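Local coordinates for protein DNA polymerase (Pyrobaculum calidifontis, PDB 5MDN) that probably catalyses template-directed DNA synthesis, adding deoxyribonucleotides from their triphosphates to a growing DNA strand with release of diphosphate, as a family B polymerase, at residues V187-V200 with L329-L341. Numbering follows the deposited sequence.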
ATOM      1  N   VAL A 187       2.091  -9.359 -26.341  1.00 69.22           N
ATOM      2  CA  VAL A 187       2.819 -10.481 -26.929  1.00 70.00           C
ATOM      3  C   VAL A 187       2.484 -11.789 -26.218  1.00 68.61           C
ATOM      4  O   VAL A 187       2.203 -12.806 -26.862  1.00 66.26           O
ATOM      5  CB  VAL A 187       4.333 -10.185 -26.918  1.00 73.83           C
ATOM      6  CG1 VAL A 187       5.138 -11.416 -26.527  1.00 76.93           C
ATOM      7  CG2 VAL A 187       4.779  -9.660 -28.279  1.00 74.85           C
ATOM      8  N   MET A 188       2.503 -11.786 -24.884  1.00 67.94           N
ATOM      9  CA  MET A 188       2.214 -12.983 -24.110  1.00 69.18           C
ATOM     10  C   MET A 188       1.366 -12.617 -22.901  1.00 67.35           C
ATOM     11  O   MET A 188       1.461 -11.510 -22.367  1.00 67.25           O
ATOM     12  CB  MET A 188       3.500 -13.684 -23.642  1.00 72.17           C
ATOM     13  CG  MET A 188       4.099 -14.659 -24.643  1.00 76.57           C
ATOM     14  SD  MET A 188       5.574 -15.461 -23.984  1.00 84.01           S
ATOM     15  CE  MET A 188       5.810 -16.779 -25.173  1.00 84.28           C
ATOM     16  N   LEU A 189       0.530 -13.563 -22.481  1.00 66.60           N
ATOM     17  CA  LEU A 189      -0.290 -13.389 -21.285  1.00 64.06           C
ATOM     18  C   LEU A 189      -0.467 -14.757 -20.643  1.00 63.74           C
ATOM     19  O   LEU A 189      -1.128 -15.628 -21.217  1.00 66.18           O
ATOM     20  CB  LEU A 189      -1.641 -12.760 -21.629  1.00 63.74           C
ATOM     21  CG  LEU A 189      -2.535 -12.254 -20.492  1.00 63.49           C
ATOM     22  CD1 LEU A 189      -3.445 -11.144 -20.998  1.00 62.49           C
ATOM     23  CD2 LEU A 189      -3.364 -13.374 -19.885  1.00 64.43           C
ATOM     24  N   ALA A 190       0.113 -14.945 -19.463  1.00 62.38           N
ATOM     25  CA  ALA A 190      -0.041 -16.181 -18.715  1.00 62.74           C
ATOM     26  C   ALA A 190      -1.082 -16.021 -17.617  1.00 62.67           C
ATOM     27  O   ALA A 190      -1.303 -14.925 -17.096  1.00 59.98           O
ATOM     28  CB  ALA A 190       1.284 -16.626 -18.097  1.00 63.98           C
ATOM     29  N   VAL A 191      -1.722 -17.134 -17.270  1.00 59.98           N
ATOM     30  CA  VAL A 191      -2.658 -17.197 -16.157  1.00 60.07           C
ATOM     31  C   VAL A 191      -2.334 -18.430 -15.325  1.00 60.98           C
ATOM     32  O   VAL A 191      -1.929 -19.467 -15.863  1.00 62.88           O
ATOM     33  CB  VAL A 191      -4.129 -17.228 -16.632  1.00 60.38           C
ATOM     34  CG1 VAL A 191      -4.475 -15.962 -17.401  1.00 60.32           C
ATOM     35  CG2 VAL A 191      -4.395 -18.460 -17.492  1.00 60.72           C
ATOM     36  N   LYS A 192      -2.487 -18.306 -14.008  1.00 62.23           N
ATOM     37  CA  LYS A 192      -2.335 -19.427 -13.094  1.00 61.51           C
ATOM     38  C   LYS A 192      -3.445 -19.346 -12.057  1.00 59.89           C
ATOM     39  O   LYS A 192      -3.862 -18.255 -11.662  1.00 55.23           O
ATOM     40  CB  LYS A 192      -0.955 -19.430 -12.420  1.00 63.50           C
ATOM     41  CG  LYS A 192      -0.640 -20.707 -11.653  1.00 64.99           C
ATOM     42  CD  LYS A 192       0.793 -20.720 -11.144  1.00 68.04           C
ATOM     43  CE  LYS A 192       1.020 -21.863 -10.164  1.00 68.31           C
ATOM     44  NZ  LYS A 192       1.011 -23.192 -10.834  1.00 68.43           N
ATOM     45  N   THR A 193      -3.916 -20.510 -11.618  1.00 59.27           N
ATOM     46  CA  THR A 193      -5.162 -20.609 -10.874  1.00 64.90           C
ATOM     47  C   THR A 193      -4.945 -21.408  -9.597  1.00 66.86           C
ATOM     48  O   THR A 193      -4.008 -22.202  -9.483  1.00 69.84           O
ATOM     49  CB  THR A 193      -6.276 -21.277 -11.699  1.00 70.42           C
ATOM     50  OG1 THR A 193      -6.055 -22.692 -11.748  1.00 76.74           O
ATOM     51  CG2 THR A 193      -6.304 -20.730 -13.117  1.00 74.19           C
ATOM     52  N   SER A 194      -5.835 -21.180  -8.631  1.00 69.68           N
ATOM     53  CA  SER A 194      -5.759 -21.913  -7.373  1.00 69.44           C
ATOM     54  C   SER A 194      -6.102 -23.386  -7.556  1.00 72.57           C
ATOM     55  O   SER A 194      -5.666 -24.222  -6.757  1.00 75.69           O
ATOM     56  CB  SER A 194      -6.688 -21.274  -6.341  1.00 67.50           C
ATOM     57  OG  SER A 194      -7.995 -21.113  -6.861  1.00 67.25           O
ATOM     58  N   ASP A 195      -6.896 -23.720  -8.577  1.00 73.07           N
ATOM     59  CA  ASP A 195      -7.113 -25.122  -8.924  1.00 76.70           C
ATOM     60  C   ASP A 195      -5.794 -25.825  -9.222  1.00 76.80           C
ATOM     61  O   ASP A 195      -5.552 -26.944  -8.754  1.00 86.18           O
ATOM     62  CB  ASP A 195      -8.060 -25.231 -10.120  1.00 81.79           C
ATOM     63  CG  ASP A 195      -9.508 -24.983  -9.748  1.00 89.63           C
ATOM     64  OD1 ASP A 195      -9.802 -24.864  -8.539  1.00 95.74           O
ATOM     65  OD2 ASP A 195     -10.350 -24.910 -10.668  1.00 92.04           O
ATOM     66  N   GLY A 196      -4.928 -25.178 -10.000  1.00 78.21           N
ATOM     67  CA  GLY A 196      -3.695 -25.799 -10.437  1.00 74.64           C
ATOM     68  C   GLY A 196      -3.451 -25.636 -11.923  1.00 72.79           C
ATOM     69  O   GLY A 196      -2.470 -26.162 -12.459  1.00 74.68           O
ATOM     70  N   ARG A 197      -4.340 -24.915 -12.603  1.00 67.08           N
ATOM     71  CA  ARG A 197      -4.206 -24.710 -14.037  1.00 70.68           C
ATOM     72  C   ARG A 197      -3.185 -23.620 -14.340  1.00 70.19           C
ATOM     73  O   ARG A 197      -3.019 -22.659 -13.582  1.00 71.25           O
ATOM     74  CB  ARG A 197      -5.548 -24.321 -14.665  1.00 73.61           C
ATOM     75  CG  ARG A 197      -6.701 -25.276 -14.400  1.00 78.36           C
ATOM     76  CD  ARG A 197      -7.944 -24.783 -15.127  1.00 80.71           C
ATOM     77  NE  ARG A 197      -9.180 -25.046 -14.399  1.00 83.19           N
ATOM     78  CZ  ARG A 197     -10.359 -24.527 -14.731  1.00 86.64           C
ATOM     79  NH1 ARG A 197     -10.460 -23.719 -15.778  1.00 87.56           N
ATOM     80  NH2 ARG A 197     -11.439 -24.818 -14.017  1.00 85.42           N
ATOM     81  N   GLU A 198      -2.498 -23.782 -15.472  1.00 66.45           N
ATOM     82  CA  GLU A 198      -1.697 -22.721 -16.062  1.00 68.67           C
ATOM     83  C   GLU A 198      -1.866 -22.749 -17.572  1.00 68.50           C
ATOM     84  O   GLU A 198      -1.923 -23.824 -18.173  1.00 76.45           O
ATOM     85  CB  GLU A 198      -0.204 -22.869 -15.736  1.00 70.06           C
ATOM     86  CG  GLU A 198       0.144 -23.120 -14.281  1.00 73.45           C
ATOM     87  CD  GLU A 198       1.645 -23.162 -14.056  1.00 75.04           C
ATOM     88  OE1 GLU A 198       2.388 -22.724 -14.960  1.00 74.77           O
ATOM     89  OE2 GLU A 198       2.081 -23.632 -12.986  1.00 76.63           O
ATOM     90  N   GLU A 199      -1.920 -21.565 -18.180  1.00 67.49           N
ATOM     91  CA  GLU A 199      -1.966 -21.435 -19.630  1.00 73.20           C
ATOM     92  C   GLU A 199      -1.323 -20.117 -20.029  1.00 68.89           C
ATOM     93  O   GLU A 199      -1.352 -19.138 -19.278  1.00 68.13           O
ATOM     94  CB  GLU A 199      -3.390 -21.510 -20.201  1.00 81.75           C
ATOM     95  CG  GLU A 199      -3.966 -22.916 -20.281  1.00 87.95           C
ATOM     96  CD  GLU A 199      -5.216 -22.987 -21.134  1.00 95.31           C
ATOM     97  OE1 GLU A 199      -5.619 -21.945 -21.692  1.00 96.36           O
ATOM     98  OE2 GLU A 199      -5.792 -24.090 -21.251  1.00100.26           O
ATOM     99  N   VAL A 200      -0.737 -20.108 -21.223  1.00 73.98           N
ATOM    100  CA  VAL A 200      -0.104 -18.927 -21.797  1.00 73.77           C
ATOM    101  C   VAL A 200      -0.687 -18.714 -23.184  1.00 71.80           C
ATOM    102  O   VAL A 200      -0.586 -19.596 -24.046  1.00 73.18           O
ATOM    103  CB  VAL A 200       1.425 -19.065 -21.873  1.00 73.34           C
ATOM    104  CG1 VAL A 200       2.055 -17.725 -22.221  1.00 73.28           C
ATOM    105  CG2 VAL A 200       1.974 -19.596 -20.563  1.00 72.14           C
ATOM    106  N   LEU A 329      11.625 -16.672 -23.179  1.00 87.01           N
ATOM    107  CA  LEU A 329      10.732 -15.575 -22.826  1.00 82.20           C
ATOM    108  C   LEU A 329       9.438 -16.100 -22.222  1.00 77.80           C
ATOM    109  O   LEU A 329       8.835 -15.436 -21.372  1.00 71.49           O
ATOM    110  CB  LEU A 329      10.434 -14.719 -24.056  1.00 81.71           C
ATOM    111  CG  LEU A 329       9.467 -13.545 -23.863  1.00 82.61           C
ATOM    112  CD1 LEU A 329      10.067 -12.494 -22.940  1.00 83.77           C
ATOM    113  CD2 LEU A 329       9.076 -12.935 -25.200  1.00 81.19           C
ATOM    114  N   MET A 330       9.005 -17.290 -22.643  1.00 76.01           N
ATOM    115  CA  MET A 330       7.823 -17.904 -22.049  1.00 80.30           C
ATOM    116  C   MET A 330       8.073 -18.268 -20.592  1.00 81.37           C
ATOM    117  O   MET A 330       7.287 -17.906 -19.709  1.00 90.83           O
ATOM    118  CB  MET A 330       7.431 -19.146 -22.851  1.00 81.88           C
ATOM    119  CG  MET A 330       6.023 -19.645 -22.596  1.00 84.35           C
ATOM    120  SD  MET A 330       5.687 -21.182 -23.473  1.00 93.42           S
ATOM    121  CE  MET A 330       4.045 -20.855 -24.108  1.00 91.64           C
ATOM    122  N   ARG A 331       9.183 -18.957 -20.314  1.00 84.89           N
ATOM    123  CA  ARG A 331       9.474 -19.357 -18.941  1.00 82.55           C
ATOM    124  C   ARG A 331       9.688 -18.149 -18.040  1.00 76.42           C
ATOM    125  O   ARG A 331       9.386 -18.207 -16.842  1.00 72.62           O
ATOM    126  CB  ARG A 331      10.680 -20.293 -18.906  1.00 87.36           C
ATOM    127  CG  ARG A 331      10.919 -20.885 -17.535  1.00 90.13           C
ATOM    128  CD  ARG A 331      10.964 -22.397 -17.607  1.00 92.69           C
ATOM    129  NE  ARG A 331      10.658 -23.005 -16.314  1.00 94.59           N
ATOM    130  CZ  ARG A 331      10.227 -24.253 -16.158  1.00 91.06           C
ATOM    131  NH1 ARG A 331      10.049 -25.035 -17.215  1.00 89.80           N
ATOM    132  NH2 ARG A 331       9.972 -24.721 -14.944  1.00 88.44           N
ATOM    133  N   TYR A 332      10.208 -17.052 -18.592  1.00 78.81           N
ATOM    134  CA  TYR A 332      10.225 -15.794 -17.856  1.00 74.81           C
ATOM    135  C   TYR A 332       8.810 -15.390 -17.456  1.00 69.85           C
ATOM    136  O   TYR A 332       8.566 -14.976 -16.317  1.00 72.33           O
ATOM    137  CB  TYR A 332      10.887 -14.706 -18.704  1.00 74.64           C
ATOM    138  CG  TYR A 332      10.835 -13.314 -18.107  1.00 75.87           C
ATOM    139  CD1 TYR A 332      11.692 -12.943 -17.078  1.00 75.11           C
ATOM    140  CD2 TYR A 332       9.936 -12.367 -18.583  1.00 75.66           C
ATOM    141  CE1 TYR A 332      11.647 -11.670 -16.534  1.00 74.91           C
ATOM    142  CE2 TYR A 332       9.884 -11.096 -18.047  1.00 76.16           C
ATOM    143  CZ  TYR A 332      10.743 -10.752 -17.023  1.00 74.80           C
ATOM    144  OH  TYR A 332      10.697  -9.487 -16.483  1.00 73.04           O
ATOM    145  N   VAL A 333       7.866 -15.497 -18.393  1.00 69.33           N
ATOM    146  CA  VAL A 333       6.478 -15.156 -18.101  1.00 68.44           C
ATOM    147  C   VAL A 333       5.879 -16.143 -17.100  1.00 68.95           C
ATOM    148  O   VAL A 333       5.119 -15.750 -16.207  1.00 72.67           O
ATOM    149  CB  VAL A 333       5.670 -15.094 -19.411  1.00 70.06           C
ATOM    150  CG1 VAL A 333       4.189 -15.067 -19.130  1.00 70.74           C
ATOM    151  CG2 VAL A 333       6.082 -13.883 -20.227  1.00 70.04           C
ATOM    152  N   LEU A 334       6.215 -17.433 -17.222  1.00 67.76           N
ATOM    153  CA  LEU A 334       5.694 -18.417 -16.274  1.00 70.22           C
ATOM    154  C   LEU A 334       6.260 -18.200 -14.876  1.00 69.80           C
ATOM    155  O   LEU A 334       5.534 -18.323 -13.883  1.00 68.05           O
ATOM    156  CB  LEU A 334       5.992 -19.845 -16.738  1.00 72.32           C
ATOM    157  CG  LEU A 334       5.047 -20.547 -17.718  1.00 72.96           C
ATOM    158  CD1 LEU A 334       3.605 -20.452 -17.232  1.00 73.46           C
ATOM    159  CD2 LEU A 334       5.176 -20.017 -19.128  1.00 73.52           C
ATOM    160  N   ASP A 335       7.552 -17.881 -14.775  1.00 68.84           N
ATOM    161  CA  ASP A 335       8.130 -17.593 -13.468  1.00 70.80           C
ATOM    162  C   ASP A 335       7.524 -16.339 -12.851  1.00 65.97           C
ATOM    163  O   ASP A 335       7.454 -16.225 -11.622  1.00 64.07           O
ATOM    164  CB  ASP A 335       9.649 -17.462 -13.581  1.00 78.53           C
ATOM    165  CG  ASP A 335      10.334 -18.799 -13.793  1.00 85.69           C
ATOM    166  OD1 ASP A 335       9.739 -19.835 -13.424  1.00 88.39           O
ATOM    167  OD2 ASP A 335      11.464 -18.818 -14.325  1.00 83.79           O
ATOM    168  N   ASP A 336       7.091 -15.388 -13.680  1.00 66.50           N
ATOM    169  CA  ASP A 336       6.368 -14.228 -13.169  1.00 63.82           C
ATOM    170  C   ASP A 336       5.045 -14.641 -12.533  1.00 62.31           C
ATOM    171  O   ASP A 336       4.776 -14.330 -11.367  1.00 61.00           O
ATOM    172  CB  ASP A 336       6.132 -13.217 -14.293  1.00 64.65           C
ATOM    173  CG  ASP A 336       7.345 -12.349 -14.566  1.00 67.17           C
ATOM    174  OD1 ASP A 336       8.198 -12.217 -13.666  1.00 68.73           O
ATOM    175  OD2 ASP A 336       7.441 -11.790 -15.678  1.00 73.18           O
ATOM    176  N   VAL A 337       4.200 -15.345 -13.293  1.00 59.92           N
ATOM    177  CA  VAL A 337       2.864 -15.681 -12.804  1.00 61.74           C
ATOM    178  C   VAL A 337       2.932 -16.700 -11.670  1.00 61.99           C
ATOM    179  O   VAL A 337       2.093 -16.680 -10.761  1.00 64.79           O
ATOM    180  CB  VAL A 337       1.973 -16.166 -13.964  1.00 64.05           C
ATOM    181  CG1 VAL A 337       2.412 -17.539 -14.466  1.00 65.63           C
ATOM    182  CG2 VAL A 337       0.510 -16.185 -13.544  1.00 65.70           C
ATOM    183  N   ARG A 338       3.921 -17.600 -11.691  1.00 63.40           N
ATOM    184  CA  ARG A 338       4.083 -18.529 -10.576  1.00 60.82           C
ATOM    185  C   ARG A 338       4.502 -17.796  -9.308  1.00 58.34           C
ATOM    186  O   ARG A 338       4.058 -18.144  -8.208  1.00 57.55           O
ATOM    187  CB  ARG A 338       5.091 -19.621 -10.933  1.00 63.30           C
ATOM    188  CG  ARG A 338       4.490 -20.759 -11.746  1.00 66.28           C
ATOM    189  CD  ARG A 338       5.503 -21.388 -12.690  1.00 70.84           C
ATOM    190  NE  ARG A 338       5.216 -22.800 -12.933  1.00 75.63           N
ATOM    191  CZ  ARG A 338       5.714 -23.502 -13.945  1.00 77.68           C
ATOM    192  NH1 ARG A 338       6.526 -22.922 -14.820  1.00 75.09           N
ATOM    193  NH2 ARG A 338       5.398 -24.782 -14.086  1.00 80.31           N
ATOM    194  N   SER A 339       5.366 -16.786  -9.440  1.00 60.42           N
ATOM    195  CA  SER A 339       5.705 -15.952  -8.291  1.00 60.70           C
ATOM    196  C   SER A 339       4.505 -15.133  -7.829  1.00 58.73           C
ATOM    197  O   SER A 339       4.296 -14.953  -6.623  1.00 58.13           O
ATOM    198  CB  SER A 339       6.880 -15.038  -8.637  1.00 61.53           C
ATOM    199  OG  SER A 339       8.055 -15.790  -8.882  1.00 62.41           O
ATOM    200  N   THR A 340       3.715 -14.616  -8.775  1.00 58.49           N
ATOM    201  CA  THR A 340       2.559 -13.796  -8.421  1.00 55.13           C
ATOM    202  C   THR A 340       1.559 -14.587  -7.586  1.00 53.40           C
ATOM    203  O   THR A 340       1.090 -14.115  -6.545  1.00 53.92           O
ATOM    204  CB  THR A 340       1.895 -13.251  -9.685  1.00 55.27           C
ATOM    205  OG1 THR A 340       2.822 -12.419 -10.395  1.00 56.31           O
ATOM    206  CG2 THR A 340       0.660 -12.434  -9.329  1.00 55.31           C
ATOM    207  N   LEU A 341       1.219 -15.800  -8.029  1.00 52.57           N
ATOM    208  CA  LEU A 341       0.336 -16.643  -7.231  1.00 56.71           C
ATOM    209  C   LEU A 341       1.018 -17.106  -5.951  1.00 57.73           C
ATOM    210  O   LEU A 341       0.349 -17.310  -4.931  1.00 59.73           O
ATOM    211  CB  LEU A 341      -0.135 -17.845  -8.053  1.00 59.17           C
ATOM    212  CG  LEU A 341      -1.244 -18.682  -7.411  1.00 61.84           C
ATOM    213  CD1 LEU A 341      -2.464 -17.819  -7.134  1.00 62.22           C
ATOM    214  CD2 LEU A 341      -1.614 -19.867  -8.288  1.00 64.06           C
TER
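Helix 329-341 packs on one face of the exonuclease-domain sheet, its apolar side laid over the edge hairpin of strands 187-193 and 198-200, with a charged cluster at the margin. The axes of helix 329-341 and strand 187-193 come within 8.0 Å of each other, at 35°. Alternate strand residues M188, A190 and K192 turn toward the helix and meet V333, V337 and L341, one helical turn apart. A190 suits the middle because its small methyl lets the V333 and V337 side chains settle directly on the strand: CB sits 3.5 Å from V333 CG1, with V337 CG1 beside it. The larger M188 serves the end, where its extended chain crosses that of M330 at about a right angle and sets CE against M330 CB (3.7 Å). On the outer strand, V200 CG2 meets L334 CD2, while L334 CD1 lies against the carboxylate of E198.

K192 does two jobs. With CG anti to the backbone N (chi1 -169°), its methylenes pass between R338 and L341, CG touching L341 CD2 at 3.6 Å, while NZ pairs with E198 within the hairpin, at a modelled distance too short to be read closely. E198 OE2 also makes a salt bridge to R338 NE (3.2 Å), and OE1 lies over one guanidinium face, the two planes standing 88° apart. In this K192-E198-R338 network the carboxylate probably eases the repulsion between the two cations. A leucine in place of R338 would probably take from E198 its partner on the helix and lose the ionic tie between helix and hairpin. L189 and T193 turn away and touch helix 209-222. V337 lies close to D169, a magnesium-binding residue. Helices on both faces of a mixed sheet are characteristic of the RNase H-like exonuclease domain of family B polymerases.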